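Local coordinates for protein citrate synthase (Metallosphaera sedula, PDB 6ABX) that probably catalyses the condensation of oxaloacetate with acetyl-CoA and water to give citrate and CoA, a step of the tricarboxylic acid cycle, at residues A[226-231]-A[235-240]; A[265-270]-A[285-290]; A[154-159]-A[317-322]. One frame throughout, in Å; residues are numbered along the deposited sequence.

Contact 1: residues A[226-231]-A[235-240]; sequences MEIETP and EKYVMN
Ile-228 and Tyr-237 form the tightly packed part of a corner between two consecutive helices in the mainly helical citrate synthase fold, where helix 220-228 ends and helix 234-243 begins after a short linker. The nearest backbones here are those of the same two residues, with CA atoms 6.2 Å apart. Ile-228 lays CG1 over one face of the Tyr-237 ring in a CH-pi contact, 3.5 Å from the centroid and displaced toward the CG–CD1 rim, while its CD1 continues along that rim. Tyr-237 has CG anti to its own backbone N (chi1 179°), which turns the ring to present one face to Ile-228. Ile-285 and Val-289 of helix 277-297 also pack on Ile-228. The solvent side is looser and polar. Glu-227, exposed, rests its CB 3.7 Å from Tyr-237 CE2 and sends an extended chain past the ring, its carboxylate turned 57° from the ring plane. At the linker end Glu-235 only approaches Pro-231, and its carboxylate is engaged by Arg-288. The Tyr-237 side chain lies about 6 Å from that of Leu-248, an acetyl-CoA-binding residue. At the ring's outer edge, the hydroxyl OH of Tyr-237 donates to OE1 of Glu-227 over 2.7 Å.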
loop_
_atom_site.group_PDB
_atom_site.type_symbol
_atom_site.label_atom_id
_atom_site.label_comp_id
_atom_site.label_asym_id
_atom_site.label_seq_id
_atom_site.Cartn_x
_atom_site.Cartn_y
_atom_site.Cartn_z
ATOM N N MET A 226 -28.474 -12.443 9.507
ATOM C CA MET A 226 -28.781 -12.235 10.912
ATOM C C MET A 226 -30.009 -11.317 11.020
ATOM O O MET A 226 -30.864 -11.561 11.851
ATOM C CB MET A 226 -27.593 -11.619 11.647
ATOM C CG MET A 226 -26.470 -12.598 11.804
ATOM S SD MET A 226 -25.072 -11.784 12.581
ATOM C CE MET A 226 -24.227 -13.256 13.120
ATOM N N GLU A 227 -30.101 -10.309 10.162
ATOM C CA GLU A 227 -31.277 -9.364 10.212
ATOM C C GLU A 227 -32.571 -10.095 9.810
ATOM O O GLU A 227 -33.653 -9.819 10.384
ATOM C CB GLU A 227 -31.057 -8.133 9.336
ATOM C CG GLU A 227 -29.944 -7.218 9.817
ATOM C CD GLU A 227 -29.616 -6.070 8.890
ATOM O OE1 GLU A 227 -30.103 -6.058 7.744
ATOM O OE2 GLU A 227 -28.874 -5.168 9.327
ATOM N N ILE A 228 -32.489 -11.073 8.904
ATOM C CA ILE A 228 -33.653 -11.844 8.454
ATOM C C ILE A 228 -34.198 -12.624 9.655
ATOM O O ILE A 228 -35.409 -12.702 9.828
ATOM C CB ILE A 228 -33.315 -12.743 7.251
ATOM C CG1 ILE A 228 -33.025 -11.908 6.001
ATOM C CG2 ILE A 228 -34.366 -13.815 6.994
ATOM C CD1 ILE A 228 -32.357 -12.666 4.926
ATOM N N GLU A 229 -33.284 -13.187 10.464
ATOM C CA GLU A 229 -33.568 -13.848 11.756
ATOM C C GLU A 229 -34.172 -15.248 11.602
ATOM O O GLU A 229 -33.712 -16.197 12.256
ATOM C CB GLU A 229 -34.527 -13.038 12.627
ATOM C CG GLU A 229 -33.895 -11.839 13.287
ATOM C CD GLU A 229 -34.659 -11.327 14.498
ATOM O OE1 GLU A 229 -34.666 -10.099 14.703
ATOM O OE2 GLU A 229 -35.251 -12.162 15.232
ATOM N N THR A 230 -35.258 -15.386 10.838
ATOM C CA THR A 230 -35.928 -16.661 10.707
ATOM C C THR A 230 -36.089 -17.005 9.235
ATOM O O THR A 230 -36.306 -16.118 8.398
ATOM C CB THR A 230 -37.316 -16.644 11.357
ATOM O OG1 THR A 230 -38.108 -15.739 10.593
ATOM C CG2 THR A 230 -37.343 -16.173 12.794
ATOM N N PRO A 231 -35.999 -18.300 8.864
ATOM C CA PRO A 231 -36.199 -18.707 7.479
ATOM C C PRO A 231 -37.514 -18.235 6.825
ATOM O O PRO A 231 -37.521 -17.939 5.593
ATOM C CB PRO A 231 -36.142 -20.235 7.512
ATOM C CG PRO A 231 -35.400 -20.582 8.791
ATOM C CD PRO A 231 -35.574 -19.416 9.737
ATOM N N GLU A 235 -38.537 -14.247 2.345
ATOM C CA GLU A 235 -39.195 -13.681 1.159
ATOM C C GLU A 235 -39.560 -12.211 1.438
ATOM O O GLU A 235 -39.407 -11.328 0.548
ATOM C CB GLU A 235 -40.371 -14.563 0.748
ATOM C CG GLU A 235 -39.937 -15.995 0.446
ATOM C CD GLU A 235 -39.457 -16.927 1.586
ATOM O OE1 GLU A 235 -38.743 -17.918 1.248
ATOM O OE2 GLU A 235 -39.770 -16.715 2.822
ATOM N N LYS A 236 -40.051 -11.948 2.646
ATOM C CA LYS A 236 -40.439 -10.596 3.056
ATOM C C LYS A 236 -39.236 -9.656 3.131
ATOM O O LYS A 236 -39.281 -8.531 2.657
ATOM C CB LYS A 236 -41.225 -10.625 4.364
ATOM C CG LYS A 236 -42.613 -11.223 4.159
ATOM C CD LYS A 236 -43.656 -10.866 5.205
ATOM C CE LYS A 236 -45.069 -10.793 4.627
ATOM N NZ LYS A 236 -45.426 -9.396 4.241
ATOM N N TYR A 237 -38.133 -10.122 3.719
ATOM C CA TYR A 237 -36.945 -9.272 3.860
ATOM C C TYR A 237 -36.374 -8.918 2.476
ATOM O O TYR A 237 -35.949 -7.770 2.239
ATOM C CB TYR A 237 -35.912 -9.981 4.731
ATOM C CG TYR A 237 -34.627 -9.214 4.947
ATOM C CD1 TYR A 237 -33.635 -9.295 3.997
ATOM C CD2 TYR A 237 -34.400 -8.461 6.092
ATOM C CE1 TYR A 237 -32.409 -8.672 4.182
ATOM C CE2 TYR A 237 -33.185 -7.826 6.295
ATOM C CZ TYR A 237 -32.206 -7.900 5.311
ATOM O OH TYR A 237 -30.989 -7.297 5.464
ATOM N N VAL A 238 -36.324 -9.929 1.595
ATOM C CA VAL A 238 -35.758 -9.768 0.289
ATOM C C VAL A 238 -36.665 -8.788 -0.471
ATOM O O VAL A 238 -36.190 -7.918 -1.229
ATOM C CB VAL A 238 -35.578 -11.124 -0.416
ATOM C CG1 VAL A 238 -35.339 -10.956 -1.911
ATOM C CG2 VAL A 238 -34.459 -11.923 0.219
ATOM N N MET A 239 -37.988 -8.889 -0.234
ATOM C CA MET A 239 -38.943 -8.004 -0.907
ATOM C C MET A 239 -38.678 -6.546 -0.512
ATOM O O MET A 239 -38.607 -5.661 -1.372
ATOM C CB MET A 239 -40.387 -8.362 -0.542
ATOM C CG MET A 239 -41.410 -7.502 -1.217
ATOM S SD MET A 239 -43.056 -7.987 -0.654
ATOM C CE MET A 239 -42.905 -7.716 1.108
ATOM N N ASN A 240 -38.463 -6.310 0.783
ATOM C CA ASN A 240 -38.165 -4.954 1.279
ATOM C C ASN A 240 -36.893 -4.389 0.612
ATOM O O ASN A 240 -36.819 -3.182 0.242
ATOM C CB ASN A 240 -38.197 -4.963 2.802
ATOM C CG ASN A 240 -39.610 -5.112 3.340
ATOM O OD1 ASN A 240 -40.587 -4.809 2.643
ATOM N ND2 ASN A 240 -39.742 -5.569 4.574
#

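Contact 2: residues A[265-270]-A[285-290]; sequences ILKEYA and IANRVE
Lys-267 reaches from helix 261-270 to Glu-290 on helix 277-297, a salt bridge between two successive helices of the mainly helical citrate synthase fold that are joined by a short connection. The backbones stay well apart, CA of Lys-267 lying 8.9 Å from CA of Asn-287, and long side chains span the distance. Lys-267, which has the most surface buried here, is stretched throughout: CG is anti to the backbone N (chi1 -173°) and the later torsions are all near 180°, which brings the ammonium to the facing helix. Glu-290 comes from the opposite direction, bent at chi2, and receives NZ of Lys-267 on the syn side of OE2 at 2.7 Å, 16° out of the carboxylate plane. Asn-287 adds a lesser contact, its OD1 3.4 Å from CE of Lys-267; that oxygen is hydrogen-bonded to Tyr-309, which also touches Lys-267. A methionine in place of Lys-267 would probably leave the buried Glu-290 carboxylate without its counter-charge, close to the acetyl-CoA-binding Phe-251, whose side chain is about 5 Å away. One water completes the link, accepting from NZ of Lys-267 at 3.2 Å and donating to OE1 of Glu-290 at 2.6 Å.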
loop_
_atom_site.group_PDB
_atom_site.type_symbol
_atom_site.label_atom_id
_atom_site.label_comp_id
_atom_site.label_asym_id
_atom_site.label_seq_id
_atom_site.Cartn_x
_atom_site.Cartn_y
_atom_site.Cartn_z
ATOM N N ILE A 265 -18.124 -24.436 -3.492
ATOM C CA ILE A 265 -17.338 -25.319 -2.647
ATOM C C ILE A 265 -17.660 -25.045 -1.181
ATOM O O ILE A 265 -17.881 -25.966 -0.376
ATOM C CB ILE A 265 -15.830 -25.199 -2.948
ATOM C CG1 ILE A 265 -15.522 -25.678 -4.366
ATOM C CG2 ILE A 265 -15.032 -25.920 -1.907
ATOM C CD1 ILE A 265 -14.169 -25.301 -4.861
ATOM N N LEU A 266 -17.713 -23.762 -0.787
ATOM C CA LEU A 266 -18.032 -23.447 0.591
ATOM C C LEU A 266 -19.402 -23.990 0.982
ATOM O O LEU A 266 -19.598 -24.457 2.091
ATOM C CB LEU A 266 -18.052 -21.931 0.839
ATOM C CG LEU A 266 -16.716 -21.218 0.878
ATOM C CD1 LEU A 266 -16.916 -19.727 0.787
ATOM C CD2 LEU A 266 -15.928 -21.567 2.124
ATOM N N LYS A 267 -20.385 -23.884 0.085
ATOM C CA LYS A 267 -21.714 -24.376 0.389
ATOM C C LYS A 267 -21.697 -25.902 0.683
ATOM O O LYS A 267 -22.394 -26.392 1.579
ATOM C CB LYS A 267 -22.647 -24.071 -0.779
ATOM C CG LYS A 267 -24.113 -24.394 -0.475
ATOM C CD LYS A 267 -25.044 -24.149 -1.597
ATOM C CE LYS A 267 -26.436 -24.619 -1.212
ATOM N NZ LYS A 267 -27.405 -24.232 -2.245
ATOM N N GLU A 268 -20.896 -26.632 -0.078
ATOM C CA GLU A 268 -20.768 -28.085 0.113
ATOM C C GLU A 268 -20.096 -28.383 1.450
ATOM O O GLU A 268 -20.513 -29.296 2.175
ATOM C CB GLU A 268 -19.871 -28.683 -0.972
ATOM C CG GLU A 268 -20.507 -28.687 -2.336
ATOM C CD GLU A 268 -19.574 -29.023 -3.495
ATOM O OE1 GLU A 268 -20.095 -29.255 -4.581
ATOM O OE2 GLU A 268 -18.356 -28.986 -3.324
ATOM N N TYR A 269 -18.976 -27.680 1.719
ATOM C CA TYR A 269 -18.180 -27.991 2.927
ATOM C C TYR A 269 -18.917 -27.522 4.190
ATOM O O TYR A 269 -18.773 -28.129 5.222
ATOM C CB TYR A 269 -16.772 -27.419 2.831
ATOM C CG TYR A 269 -15.786 -28.422 2.290
ATOM C CD1 TYR A 269 -15.322 -29.431 3.094
ATOM C CD2 TYR A 269 -15.389 -28.414 0.969
ATOM C CE1 TYR A 269 -14.403 -30.360 2.629
ATOM C CE2 TYR A 269 -14.473 -29.334 0.477
ATOM C CZ TYR A 269 -13.952 -30.295 1.325
ATOM O OH TYR A 269 -13.074 -31.244 0.905
ATOM N N ALA A 270 -19.746 -26.494 4.064
ATOM C CA ALA A 270 -20.569 -26.036 5.177
ATOM C C ALA A 270 -21.430 -27.192 5.697
ATOM O O ALA A 270 -21.736 -27.241 6.861
ATOM C CB ALA A 270 -21.423 -24.847 4.803
ATOM N N ILE A 285 -31.534 -19.900 6.286
ATOM C CA ILE A 285 -31.774 -18.534 5.757
ATOM C C ILE A 285 -30.955 -18.308 4.494
ATOM O O ILE A 285 -31.476 -17.886 3.447
ATOM C CB ILE A 285 -31.532 -17.470 6.828
ATOM C CG1 ILE A 285 -32.577 -17.557 7.935
ATOM C CG2 ILE A 285 -31.443 -16.087 6.201
ATOM C CD1 ILE A 285 -32.262 -16.735 9.132
ATOM N N ALA A 286 -29.637 -18.573 4.545
ATOM C CA ALA A 286 -28.772 -18.305 3.426
ATOM C C ALA A 286 -29.202 -19.094 2.171
ATOM O O ALA A 286 -29.216 -18.592 1.036
ATOM C CB ALA A 286 -27.338 -18.627 3.841
ATOM N N ASN A 287 -29.559 -20.357 2.367
ATOM C CA ASN A 287 -29.951 -21.226 1.288
ATOM C C ASN A 287 -31.222 -20.701 0.607
ATOM O O ASN A 287 -31.292 -20.672 -0.640
ATOM C CB ASN A 287 -30.063 -22.672 1.773
ATOM C CG ASN A 287 -28.677 -23.280 1.949
ATOM O OD1 ASN A 287 -27.663 -22.767 1.427
ATOM N ND2 ASN A 287 -28.619 -24.382 2.673
ATOM N N ARG A 288 -32.189 -20.268 1.421
ATOM C CA ARG A 288 -33.417 -19.671 0.876
ATOM C C ARG A 288 -33.139 -18.373 0.129
ATOM O O ARG A 288 -33.689 -18.168 -0.962
ATOM C CB ARG A 288 -34.477 -19.467 1.954
ATOM C CG ARG A 288 -35.105 -20.754 2.442
ATOM C CD ARG A 288 -35.647 -20.592 3.845
ATOM N NE ARG A 288 -36.870 -21.330 4.133
ATOM C CZ ARG A 288 -38.081 -20.759 4.153
ATOM N NH1 ARG A 288 -38.320 -19.654 3.451
ATOM N NH2 ARG A 288 -39.031 -21.284 4.897
ATOM N N VAL A 289 -32.278 -17.489 0.673
ATOM C CA VAL A 289 -31.923 -16.293 -0.020
ATOM C C VAL A 289 -31.263 -16.626 -1.357
ATOM O O VAL A 289 -31.548 -16.005 -2.407
ATOM C CB VAL A 289 -30.983 -15.396 0.811
ATOM C CG1 VAL A 289 -30.435 -14.258 -0.019
ATOM C CG2 VAL A 289 -31.663 -14.875 2.059
ATOM N N GLU A 290 -30.375 -17.637 -1.327
ATOM C CA GLU A 290 -29.680 -18.030 -2.545
ATOM C C GLU A 290 -30.685 -18.463 -3.628
ATOM O O GLU A 290 -30.590 -18.009 -4.769
ATOM C CB GLU A 290 -28.677 -19.155 -2.227
ATOM C CG GLU A 290 -27.698 -19.406 -3.350
ATOM C CD GLU A 290 -27.288 -20.860 -3.484
ATOM O OE1 GLU A 290 -26.328 -21.175 -4.240
ATOM O OE2 GLU A 290 -27.974 -21.696 -2.883
HETATM O O HOH W 1 -26.339 -23.639 -5.162
#

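Contact 3: residues A[154-159]-A[317-322]; sequences YMIRGE and MGFDPD
Ile-156 and Gly-318 bring the backbones nearest, CA to CA 7.4 Å, where the last turn of helix 148-157 faces the loop that follows helix 310-316. NH2 of Arg-157 donates to the carbonyl O of Met-317 at 3.1 Å, with an N-H...O angle of 148°; the oxygen lies near the guanidinium plane, but the donor is tilted 28° from the plane of the carbonyl. NE of Arg-157 adds a weak bond to this O, and Asp-165 holds NH2 in a salt bridge. Ile-156 fills the buried side: its CD1 comes 3.4 Å from CE1 of Phe-319, the two side chains crossing at about a right angle. CG1 of Ile-156 follows at 3.5 Å from the same CE1, since chi2 of -73° folds CD1 back and lets both carbons meet the ring. Phe-152, one turn before Ile-156 on helix 148-157, packs edge-to-face with Phe-319. At the backbone angles of Gly-318 a CB would press against the carbonyl O of the preceding Met-317. The positive phi at Gly-318, with two bonds back into the last turn, is a Schellman motif ending helix 310-316, and beside it Arg-157 bonds O of Met-317, a buried helix-to-loop junction within the citrate synthase fold.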
loop_
_atom_site.group_PDB
_atom_site.type_symbol
_atom_site.label_atom_id
_atom_site.label_comp_id
_atom_site.label_asym_id
_atom_site.label_seq_id
_atom_site.Cartn_x
_atom_site.Cartn_y
_atom_site.Cartn_z
ATOM N N TYR A 154 -7.214 -23.611 17.382
ATOM C CA TYR A 154 -6.679 -23.792 18.746
ATOM C C TYR A 154 -6.415 -22.430 19.404
ATOM O O TYR A 154 -6.785 -22.186 20.537
ATOM C CB TYR A 154 -5.404 -24.635 18.699
ATOM C CG TYR A 154 -4.587 -24.592 19.955
ATOM C CD1 TYR A 154 -5.055 -25.198 21.110
ATOM C CD2 TYR A 154 -3.413 -23.879 20.028
ATOM C CE1 TYR A 154 -4.340 -25.093 22.296
ATOM C CE2 TYR A 154 -2.668 -23.796 21.197
ATOM C CZ TYR A 154 -3.131 -24.433 22.332
ATOM O OH TYR A 154 -2.429 -24.340 23.514
ATOM N N MET A 155 -5.864 -21.484 18.658
ATOM C CA MET A 155 -5.520 -20.197 19.208
ATOM C C MET A 155 -6.778 -19.367 19.515
ATOM O O MET A 155 -6.702 -18.439 20.299
ATOM C CB MET A 155 -4.587 -19.422 18.288
ATOM C CG MET A 155 -3.167 -20.033 18.205
ATOM S SD MET A 155 -2.017 -18.979 17.315
ATOM C CE MET A 155 -2.902 -18.857 15.751
ATOM N N ILE A 156 -7.881 -19.587 18.788
ATOM C CA ILE A 156 -9.161 -18.904 19.086
ATOM C C ILE A 156 -9.875 -19.542 20.275
ATOM O O ILE A 156 -10.495 -18.833 21.105
ATOM C CB ILE A 156 -10.057 -18.960 17.818
ATOM C CG1 ILE A 156 -9.412 -18.261 16.630
ATOM C CG2 ILE A 156 -11.431 -18.391 18.099
ATOM C CD1 ILE A 156 -9.450 -16.788 16.807
ATOM N N ARG A 157 -9.952 -20.882 20.264
ATOM C CA ARG A 157 -10.797 -21.610 21.214
ATOM C C ARG A 157 -10.040 -21.928 22.493
ATOM O O ARG A 157 -10.660 -22.080 23.557
ATOM C CB ARG A 157 -11.325 -22.889 20.554
ATOM C CG ARG A 157 -12.482 -22.619 19.592
ATOM C CD ARG A 157 -12.193 -23.004 18.184
ATOM N NE ARG A 157 -13.396 -23.214 17.381
ATOM C CZ ARG A 157 -13.656 -24.330 16.774
ATOM N NH1 ARG A 157 -13.085 -25.452 17.186
ATOM N NH2 ARG A 157 -14.439 -24.300 15.720
ATOM N N GLY A 158 -8.728 -22.107 22.398
ATOM C CA GLY A 158 -7.901 -22.525 23.543
ATOM C C GLY A 158 -7.972 -24.013 23.796
ATOM O O GLY A 158 -7.482 -24.490 24.812
ATOM N N GLU A 159 -8.572 -24.757 22.872
ATOM C CA GLU A 159 -8.523 -26.210 22.872
ATOM C C GLU A 159 -8.492 -26.695 21.426
ATOM O O GLU A 159 -8.921 -25.981 20.509
ATOM C CB GLU A 159 -9.669 -26.821 23.681
ATOM C CG GLU A 159 -11.055 -26.541 23.183
ATOM C CD GLU A 159 -12.121 -27.327 23.957
ATOM O OE1 GLU A 159 -13.217 -26.776 24.184
ATOM O OE2 GLU A 159 -11.857 -28.500 24.339
ATOM N N MET A 317 -17.239 -21.000 12.843
ATOM C CA MET A 317 -16.092 -21.552 13.484
ATOM C C MET A 317 -15.579 -20.747 14.673
ATOM O O MET A 317 -14.663 -21.229 15.344
ATOM C CB MET A 317 -15.046 -21.757 12.408
ATOM C CG MET A 317 -15.516 -22.978 11.666
ATOM S SD MET A 317 -14.330 -23.606 10.571
ATOM C CE MET A 317 -13.927 -22.069 9.749
ATOM N N GLY A 318 -16.222 -19.619 14.992
ATOM C CA GLY A 318 -15.976 -18.884 16.200
ATOM C C GLY A 318 -15.294 -17.564 16.034
ATOM O O GLY A 318 -14.857 -16.963 17.041
ATOM N N PHE A 319 -15.155 -17.041 14.787
ATOM C CA PHE A 319 -14.620 -15.711 14.604
ATOM C C PHE A 319 -15.712 -14.637 14.608
ATOM O O PHE A 319 -16.730 -14.863 13.966
ATOM C CB PHE A 319 -13.899 -15.669 13.252
ATOM C CG PHE A 319 -12.697 -16.576 13.157
ATOM C CD1 PHE A 319 -11.481 -16.130 13.632
ATOM C CD2 PHE A 319 -12.776 -17.835 12.599
ATOM C CE1 PHE A 319 -10.363 -16.933 13.533
ATOM C CE2 PHE A 319 -11.648 -18.635 12.474
ATOM C CZ PHE A 319 -10.454 -18.174 12.954
ATOM N N ASP A 320 -15.482 -13.472 15.240
ATOM C CA ASP A 320 -16.338 -12.299 15.160
ATOM C C ASP A 320 -16.396 -11.892 13.696
ATOM O O ASP A 320 -15.380 -11.891 12.991
ATOM C CB ASP A 320 -15.879 -11.055 15.963
ATOM C CG ASP A 320 -15.991 -11.158 17.468
ATOM O OD1 ASP A 320 -16.770 -12.023 17.924
ATOM O OD2 ASP A 320 -15.252 -10.394 18.176
ATOM N N PRO A 321 -17.589 -11.527 13.197
ATOM C CA PRO A 321 -17.735 -11.025 11.843
ATOM C C PRO A 321 -16.764 -9.928 11.410
ATOM O O PRO A 321 -16.286 -9.968 10.267
ATOM C CB PRO A 321 -19.166 -10.475 11.839
ATOM C CG PRO A 321 -19.874 -11.384 12.786
ATOM C CD PRO A 321 -18.879 -11.588 13.901
ATOM N N ASP A 322 -16.396 -9.000 12.289
ATOM C CA ASP A 322 -15.631 -7.944 11.731
ATOM C C ASP A 322 -14.146 -8.352 11.620
ATOM O O ASP A 322 -13.364 -7.570 11.106
ATOM C CB ASP A 322 -15.813 -6.644 12.483
ATOM C CG ASP A 322 -15.129 -6.695 13.814
ATOM O OD1 ASP A 322 -14.877 -7.816 14.262
ATOM O OD2 ASP A 322 -14.884 -5.602 14.392
#

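How the contacts relate
From the N terminus, helix 148-157 comes first and meets 317-322 much later in the chain, so contact 3 closes a loop of 157 residues that holds both other contacts nested within it. Inside, contacts 1 and 2 stand in series. Contact 1 closes a tight turn between helices 220-228 and 234-243; contact 2 then joins helix 261-270 to helix 277-297. These two touch: helix 277-297 runs beside the corner of contact 1, where Glu-235 OE1 meets Arg-288 NH1 at 2.8 Å and Ile-285 packs on the linker. Contact 3 lies apart, about 5 Å from contact 1 and 8 Å from contact 2 at nearest atoms, and links helix 148-157 to the loop before helix 324-343.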